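Local coordinates for protein HMG-CoA Lyase (Bacillus subtilis subsp. subtilis, PDB 1YDO) that belongs to the HMGL-like family of TIM-barrel proteins and assembles here as two copies of the chain, at residues D29-T32 with W33-L37; F146-P149 with Y150-D153; V256-L259 with E260-I264. One frame throughout, in Å; residues are numbered along the deposited sequence.

Contact 1: D29-T32 with W33-L37; sequences DKIT and WINQL
T32 and Q36 meet twice, one helical turn apart, through a single acceptor. The carbonyl oxygen of T32 takes a weak bond from the backbone N of Q36 and a second weak one from its side chain, NE2 lying 3.4 Å from T32 O. Q36 reaches it because CG sits beside its own backbone N (chi1 -54°), which brings CG to 3.2 Å from the same T32 O.

The preceding turn is firmer. W33 N, I34 N and N35 N donate to D29 O, K30 O and I31 O, each at 2.8 Å, so each of these three carbonyls is engaged by the amide four residues on. Beyond I34 N, the side chain of I34 lies against K30 O through CG1. The T32 hydroxyl turns back to E28 O.

Other polar ends find partners elsewhere: K30 NZ donates to I25 O and A58 O and forms a salt bridge with D61, and the W33 indole NE1 donates to A276 O. CD2 of L37 sits over one face of that indole. These i to i+4 bonds are those of an alpha-helix, here 27-38, which connects strands 8-11 and 44-49 in the beta-alpha pattern of a TIM barrel.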
loop_
_atom_site.group_PDB
_atom_site.type_symbol
_atom_site.label_atom_id
_atom_site.label_comp_id
_atom_site.label_asym_id
_atom_site.label_seq_id
_atom_site.Cartn_x
_atom_site.Cartn_y
_atom_site.Cartn_z
ATOM N N ASP A 29 13.783 -3.817 -27.018
ATOM C CA ASP A 29 12.996 -3.007 -26.094
ATOM C C ASP A 29 13.524 -3.112 -24.667
ATOM O O ASP A 29 13.555 -2.128 -23.935
ATOM C CB ASP A 29 11.528 -3.439 -26.116
ATOM C CG ASP A 29 10.832 -3.045 -27.388
ATOM O OD1 ASP A 29 9.696 -3.520 -27.619
ATOM O OD2 ASP A 29 11.417 -2.243 -28.155
ATOM N N LYS A 30 13.917 -4.314 -24.262
ATOM C CA LYS A 30 14.439 -4.491 -22.918
ATOM C C LYS A 30 15.577 -3.494 -22.747
ATOM O O LYS A 30 15.598 -2.715 -21.793
ATOM C CB LYS A 30 14.972 -5.907 -22.705
ATOM C CG LYS A 30 13.913 -6.994 -22.543
ATOM C CD LYS A 30 14.589 -8.266 -22.017
ATOM C CE LYS A 30 13.639 -9.456 -21.824
ATOM N NZ LYS A 30 13.163 -10.072 -23.099
ATOM N N ILE A 31 16.516 -3.510 -23.690
ATOM C CA ILE A 31 17.656 -2.610 -23.656
ATOM C C ILE A 31 17.196 -1.164 -23.578
ATOM O O ILE A 31 17.630 -0.407 -22.707
ATOM C CB ILE A 31 18.518 -2.780 -24.904
ATOM C CG1 ILE A 31 18.975 -4.233 -25.000
ATOM C CG2 ILE A 31 19.723 -1.841 -24.844
ATOM C CD1 ILE A 31 19.683 -4.555 -26.277
ATOM N N THR A 32 16.310 -0.782 -24.485
ATOM C CA THR A 32 15.818 0.580 -24.506
ATOM C C THR A 32 15.252 1.004 -23.152
ATOM O O THR A 32 15.433 2.152 -22.732
ATOM C CB THR A 32 14.726 0.741 -25.543
ATOM O OG1 THR A 32 15.123 0.108 -26.769
ATOM C CG2 THR A 32 14.481 2.203 -25.785
ATOM N N TRP A 33 14.571 0.079 -22.471
ATOM C CA TRP A 33 13.964 0.362 -21.165
ATOM C C TRP A 33 14.975 0.418 -20.036
ATOM O O TRP A 33 14.854 1.243 -19.125
ATOM C CB TRP A 33 12.910 -0.686 -20.822
ATOM C CG TRP A 33 12.207 -0.426 -19.547
ATOM C CD1 TRP A 33 11.575 0.718 -19.180
ATOM C CD2 TRP A 33 12.002 -1.359 -18.487
ATOM N NE1 TRP A 33 10.979 0.556 -17.950
ATOM C CE2 TRP A 33 11.234 -0.709 -17.504
ATOM C CE3 TRP A 33 12.397 -2.682 -18.273
ATOM C CZ2 TRP A 33 10.845 -1.341 -16.327
ATOM C CZ3 TRP A 33 12.005 -3.315 -17.097
ATOM C CH2 TRP A 33 11.242 -2.641 -16.140
ATOM N N ILE A 34 15.955 -0.481 -20.094
ATOM C CA ILE A 34 17.001 -0.544 -19.082
ATOM C C ILE A 34 17.888 0.682 -19.208
ATOM O O ILE A 34 18.490 1.123 -18.227
ATOM C CB ILE A 34 17.851 -1.821 -19.243
ATOM C CG1 ILE A 34 16.969 -3.058 -19.018
ATOM C CG2 ILE A 34 19.003 -1.823 -18.245
ATOM C CD1 ILE A 34 17.715 -4.380 -19.059
ATOM N N ASN A 35 17.956 1.234 -20.418
ATOM C CA ASN A 35 18.748 2.429 -20.651
ATOM C C ASN A 35 18.126 3.577 -19.882
ATOM O O ASN A 35 18.812 4.305 -19.173
ATOM C CB ASN A 35 18.800 2.745 -22.139
ATOM C CG ASN A 35 19.795 1.875 -22.873
ATOM O OD1 ASN A 35 19.824 1.867 -24.103
ATOM N ND2 ASN A 35 20.628 1.142 -22.122
ATOM N N GLN A 36 16.817 3.719 -20.022
ATOM C CA GLN A 36 16.098 4.758 -19.311
ATOM C C GLN A 36 16.420 4.608 -17.823
ATOM O O GLN A 36 16.868 5.544 -17.159
ATOM C CB GLN A 36 14.599 4.591 -19.538
ATOM C CG GLN A 36 14.209 4.523 -21.003
ATOM C CD GLN A 36 12.716 4.321 -21.198
ATOM O OE1 GLN A 36 11.899 4.894 -20.468
ATOM N NE2 GLN A 36 12.349 3.525 -22.198
ATOM N N LEU A 37 16.201 3.408 -17.306
ATOM C CA LEU A 37 16.471 3.140 -15.910
ATOM C C LEU A 37 17.868 3.581 -15.486
ATOM O O LEU A 37 18.012 4.292 -14.498
ATOM C CB LEU A 37 16.276 1.657 -15.632
ATOM C CG LEU A 37 14.908 1.232 -15.112
ATOM C CD1 LEU A 37 13.783 2.039 -15.729
ATOM C CD2 LEU A 37 14.754 -0.229 -15.405
#

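Contact 2: F146-P149 with Y150-D153; sequences FGCP and YEKD
C148 is gripped by two backbone amides of the chain just ahead of it. Its SG accepts hydrogen bonds from Y150 N at 3.2 Å and from E151 N at 3.2 Å, the latter nearly straight at 167°. With SG anti to its backbone N (chi1 179°), the sulfur swings forward into the turn where both N-H groups converge.

Two further hydrogen bonds complete the polar set. C148 N donates to K152 O at 2.7 Å from above the carbonyl plane, joining the ends of the turn. K152 NZ also bonds P149 O, in its middle, at 3.1 Å and again from above the plane; the lysine chain gets there by folding back at chi2 and chi3.

The aromatic contacts gather on Y150. CG of P149 rests over one face of the ring, 4.1 Å from its centroid, in a CH-pi contact, while C148 SG approaches the same ring obliquely, 5.2 Å from the centroid.

Apolar contacts set E151 CB beside C148 CB and C148 SG against Y150 CB.

The turn belongs to the loop between strand 137-143 and helix 156-169. Helix 106-110 lies alongside, with H108 touching C148 and P149 and T107 bonding the E151 carboxylate, and F146 leads back to V188 and V191 on helix 185-196.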
loop_
_atom_site.group_PDB
_atom_site.type_symbol
_atom_site.label_atom_id
_atom_site.label_comp_id
_atom_site.label_asym_id
_atom_site.label_seq_id
_atom_site.Cartn_x
_atom_site.Cartn_y
_atom_site.Cartn_z
ATOM N N PHE A 146 9.432 -15.077 5.116
ATOM C CA PHE A 146 8.250 -14.647 5.866
ATOM C C PHE A 146 7.069 -15.576 5.631
ATOM O O PHE A 146 5.919 -15.141 5.660
ATOM C CB PHE A 146 7.848 -13.230 5.462
ATOM C CG PHE A 146 8.796 -12.179 5.930
ATOM C CD1 PHE A 146 8.872 -11.853 7.271
ATOM C CD2 PHE A 146 9.630 -11.519 5.027
ATOM C CE1 PHE A 146 9.769 -10.883 7.711
ATOM C CE2 PHE A 146 10.536 -10.543 5.459
ATOM C CZ PHE A 146 10.603 -10.228 6.802
ATOM N N GLY A 147 7.353 -16.852 5.395
ATOM C CA GLY A 147 6.281 -17.793 5.166
ATOM C C GLY A 147 6.444 -18.468 3.827
ATOM O O GLY A 147 6.941 -17.862 2.878
ATOM N N CYS A 148 6.017 -19.724 3.753
ATOM C CA CYS A 148 6.114 -20.515 2.534
ATOM C C CYS A 148 4.750 -20.849 1.951
ATOM O O CYS A 148 3.788 -21.067 2.680
ATOM C CB CYS A 148 6.872 -21.816 2.829
ATOM S SG CYS A 148 7.054 -22.943 1.406
ATOM N N PRO A 149 4.650 -20.895 0.620
ATOM C CA PRO A 149 3.365 -21.222 0.002
ATOM C C PRO A 149 2.996 -22.697 0.236
ATOM O O PRO A 149 1.833 -23.101 0.110
ATOM C CB PRO A 149 3.611 -20.904 -1.475
ATOM C CG PRO A 149 5.056 -21.210 -1.647
ATOM C CD PRO A 149 5.666 -20.593 -0.405
ATOM N N TYR A 150 4.002 -23.489 0.591
ATOM C CA TYR A 150 3.824 -24.913 0.830
ATOM C C TYR A 150 3.884 -25.252 2.318
ATOM O O TYR A 150 2.948 -25.834 2.869
ATOM C CB TYR A 150 4.906 -25.693 0.088
ATOM C CG TYR A 150 4.980 -25.396 -1.398
ATOM C CD1 TYR A 150 6.200 -25.114 -2.004
ATOM C CD2 TYR A 150 3.839 -25.448 -2.203
ATOM C CE1 TYR A 150 6.293 -24.901 -3.364
ATOM C CE2 TYR A 150 3.917 -25.237 -3.572
ATOM C CZ TYR A 150 5.156 -24.967 -4.143
ATOM O OH TYR A 150 5.263 -24.802 -5.500
ATOM N N GLU A 151 4.982 -24.885 2.968
ATOM C CA GLU A 151 5.138 -25.167 4.386
ATOM C C GLU A 151 4.397 -24.153 5.236
ATOM O O GLU A 151 4.335 -24.277 6.455
ATOM C CB GLU A 151 6.615 -25.167 4.770
ATOM C CG GLU A 151 7.434 -26.180 4.018
ATOM C CD GLU A 151 8.828 -26.322 4.576
ATOM O OE1 GLU A 151 9.638 -27.043 3.962
ATOM O OE2 GLU A 151 9.113 -25.720 5.630
ATOM N N LYS A 152 3.834 -23.148 4.578
ATOM C CA LYS A 152 3.100 -22.089 5.260
ATOM C C LYS A 152 3.970 -21.338 6.265
ATOM O O LYS A 152 4.507 -20.276 5.958
ATOM C CB LYS A 152 1.874 -22.661 5.968
ATOM C CG LYS A 152 0.629 -21.800 5.828
ATOM C CD LYS A 152 0.224 -21.646 4.366
ATOM C CE LYS A 152 -0.064 -23.002 3.709
ATOM N NZ LYS A 152 -0.348 -22.905 2.237
ATOM N N ASP A 153 4.113 -21.885 7.465
ATOM C CA ASP A 153 4.920 -21.224 8.482
ATOM C C ASP A 153 6.405 -21.568 8.325
ATOM O O ASP A 153 6.756 -22.679 7.923
ATOM C CB ASP A 153 4.438 -21.640 9.872
ATOM C CG ASP A 153 4.710 -20.586 10.915
ATOM O OD1 ASP A 153 3.815 -19.736 11.127
ATOM O OD2 ASP A 153 5.816 -20.602 11.509
#

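Contact 3: V256-L259 with E260-I264; sequences VYML and EQMDI
Q261 lays its side chain against the ring of Y257, one turn back along the helix. At the root, Q261 CB is 3.7 Å from M258 O. The next carbon, Q261 CG, lies against the carbonyl oxygen of Y257 and also comes over the ring face, displaced toward the rim; its nearest ring atom is Y257 CZ at 3.5 Å, a CH-pi contact. CG sits beside its own backbone N (chi1 -53°), and a bend at chi2 (-55°) then sets the amide parallel to the ring plane but displaced beyond the CZ-CE2 rim. Q261 CD follows at 3.7 Å from Y257 CZ. At the tip the amide forks: NE2 is 3.6 Å from Y257 CE2, while OE1, farther out, lies 3.9 Å from Y257 OH. The amide and ring planes are 9° apart, an offset stack in which the amide hangs past the rim.

Behind this pair, the selenium of M262, a selenomethionine, packs near CG of M258. The helix closes just beyond. I264 N bonds to L259 O at 3.0 Å and D263 N to E260 O at 2.8 Å, with D263 at positive phi as the C-prime residue: a Schellman motif. The contact of L259 CD2 with I264 CD1 is its hydrophobic component. The E260 carboxylate turns to K265 in a salt bridge.

Y257, M258, Q261 and M262 also face the second subunit, where A182, T214 and N184 of that chain pack on them. In chemical terms, the aliphatic CG of Q261 covers part of one face of Y257, and the parallel amide meets the ring by dispersion at its rim. I264 N and D263 N supply donors to the L259 and E260 carbonyls as the helix ends, L259 O having a weak bond from M262 N as well.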
loop_
_atom_site.group_PDB
_atom_site.type_symbol
_atom_site.label_atom_id
_atom_site.label_comp_id
_atom_site.label_asym_id
_atom_site.label_seq_id
_atom_site.Cartn_x
_atom_site.Cartn_y
_atom_site.Cartn_z
ATOM N N VAL A 256 9.997 5.012 -3.885
ATOM C CA VAL A 256 10.793 6.223 -3.987
ATOM C C VAL A 256 9.975 7.420 -3.544
ATOM O O VAL A 256 10.484 8.299 -2.854
ATOM C CB VAL A 256 11.265 6.473 -5.431
ATOM C CG1 VAL A 256 11.967 7.803 -5.520
ATOM C CG2 VAL A 256 12.193 5.359 -5.870
ATOM N N TYR A 257 8.707 7.458 -3.929
ATOM C CA TYR A 257 7.872 8.582 -3.561
ATOM C C TYR A 257 7.706 8.713 -2.065
ATOM O O TYR A 257 8.062 9.730 -1.473
ATOM C CB TYR A 257 6.492 8.468 -4.207
ATOM C CG TYR A 257 5.471 9.456 -3.658
ATOM C CD1 TYR A 257 4.669 9.132 -2.563
ATOM C CD2 TYR A 257 5.335 10.720 -4.217
ATOM C CE1 TYR A 257 3.754 10.056 -2.031
ATOM C CE2 TYR A 257 4.424 11.649 -3.700
ATOM C CZ TYR A 257 3.638 11.313 -2.606
ATOM O OH TYR A 257 2.747 12.226 -2.086
HETATM N N MSE A 258 7.154 7.683 -1.450
HETATM C CA MSE A 258 6.929 7.744 -0.029
HETATM C C MSE A 258 8.180 8.120 0.747
HETATM O O MSE A 258 8.124 8.901 1.697
HETATM C CB MSE A 258 6.397 6.424 0.483
HETATM C CG MSE A 258 6.080 6.488 1.945
HETATM SE SE MSE A 258 5.741 4.747 2.607
HETATM C CE MSE A 258 7.500 3.986 2.339
ATOM N N LEU A 259 9.308 7.561 0.342
ATOM C CA LEU A 259 10.556 7.854 1.017
ATOM C C LEU A 259 10.892 9.327 0.888
ATOM O O LEU A 259 11.377 9.935 1.830
ATOM C CB LEU A 259 11.684 6.997 0.442
ATOM C CG LEU A 259 11.627 5.513 0.819
ATOM C CD1 LEU A 259 12.599 4.728 -0.043
ATOM C CD2 LEU A 259 11.948 5.353 2.295
ATOM N N GLU A 260 10.616 9.908 -0.271
ATOM C CA GLU A 260 10.911 11.315 -0.485
ATOM C C GLU A 260 10.095 12.203 0.419
ATOM O O GLU A 260 10.621 13.113 1.050
ATOM C CB GLU A 260 10.663 11.706 -1.940
ATOM C CG GLU A 260 11.751 11.248 -2.893
ATOM C CD GLU A 260 13.123 11.785 -2.510
ATOM O OE1 GLU A 260 13.258 13.023 -2.399
ATOM O OE2 GLU A 260 14.055 10.970 -2.323
ATOM N N GLN A 261 8.801 11.944 0.481
ATOM C CA GLN A 261 7.936 12.741 1.332
ATOM C C GLN A 261 8.396 12.659 2.781
ATOM O O GLN A 261 8.173 13.576 3.558
ATOM C CB GLN A 261 6.505 12.235 1.226
ATOM C CG GLN A 261 6.007 12.160 -0.188
ATOM C CD GLN A 261 6.150 13.478 -0.898
ATOM O OE1 GLN A 261 5.562 14.482 -0.489
ATOM N NE2 GLN A 261 6.940 13.491 -1.973
HETATM N N MSE A 262 9.037 11.555 3.140
HETATM C CA MSE A 262 9.504 11.378 4.497
HETATM C C MSE A 262 10.854 12.038 4.707
HETATM O O MSE A 262 11.458 11.887 5.768
HETATM C CB MSE A 262 9.610 9.894 4.846
HETATM C CG MSE A 262 8.282 9.170 5.002
HETATM SE SE MSE A 262 8.510 7.256 5.374
HETATM C CE MSE A 262 9.137 7.411 7.198
ATOM N N ASP A 263 11.321 12.756 3.691
ATOM C CA ASP A 263 12.618 13.447 3.728
ATOM C C ASP A 263 13.806 12.488 3.820
ATOM O O ASP A 263 14.774 12.741 4.537
ATOM C CB ASP A 263 12.671 14.455 4.882
ATOM C CG ASP A 263 11.812 15.676 4.631
ATOM O OD1 ASP A 263 12.103 16.415 3.651
ATOM O OD2 ASP A 263 10.849 15.903 5.418
ATOM N N ILE A 264 13.717 11.394 3.079
ATOM C CA ILE A 264 14.761 10.390 3.045
ATOM C C ILE A 264 15.297 10.354 1.622
ATOM O O ILE A 264 14.531 10.130 0.687
ATOM C CB ILE A 264 14.196 9.012 3.403
ATOM C CG1 ILE A 264 13.544 9.061 4.777
ATOM C CG2 ILE A 264 15.294 7.974 3.382
ATOM C CD1 ILE A 264 12.846 7.786 5.159
#

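From the N terminus the contacts come in series, none nested in or crossing another, and each closes just a helical turn or short local turn. Contact 1 lies on helix 27-38, early in the barrel; contact 2 follows strand 137-143 and leads toward helix 156-169, across the chain's centre from contact 1, their centres about 35 Å apart. Contact 3 ends helix 252-261, after the last strand of the sheet. Contacts 1 and 3 do not touch, nearest atoms being about 10 Å apart, but both pack on helix 270-284: W33 on I280, V256 on L273. Of the three, contact 3 alone is touched by the second subunit.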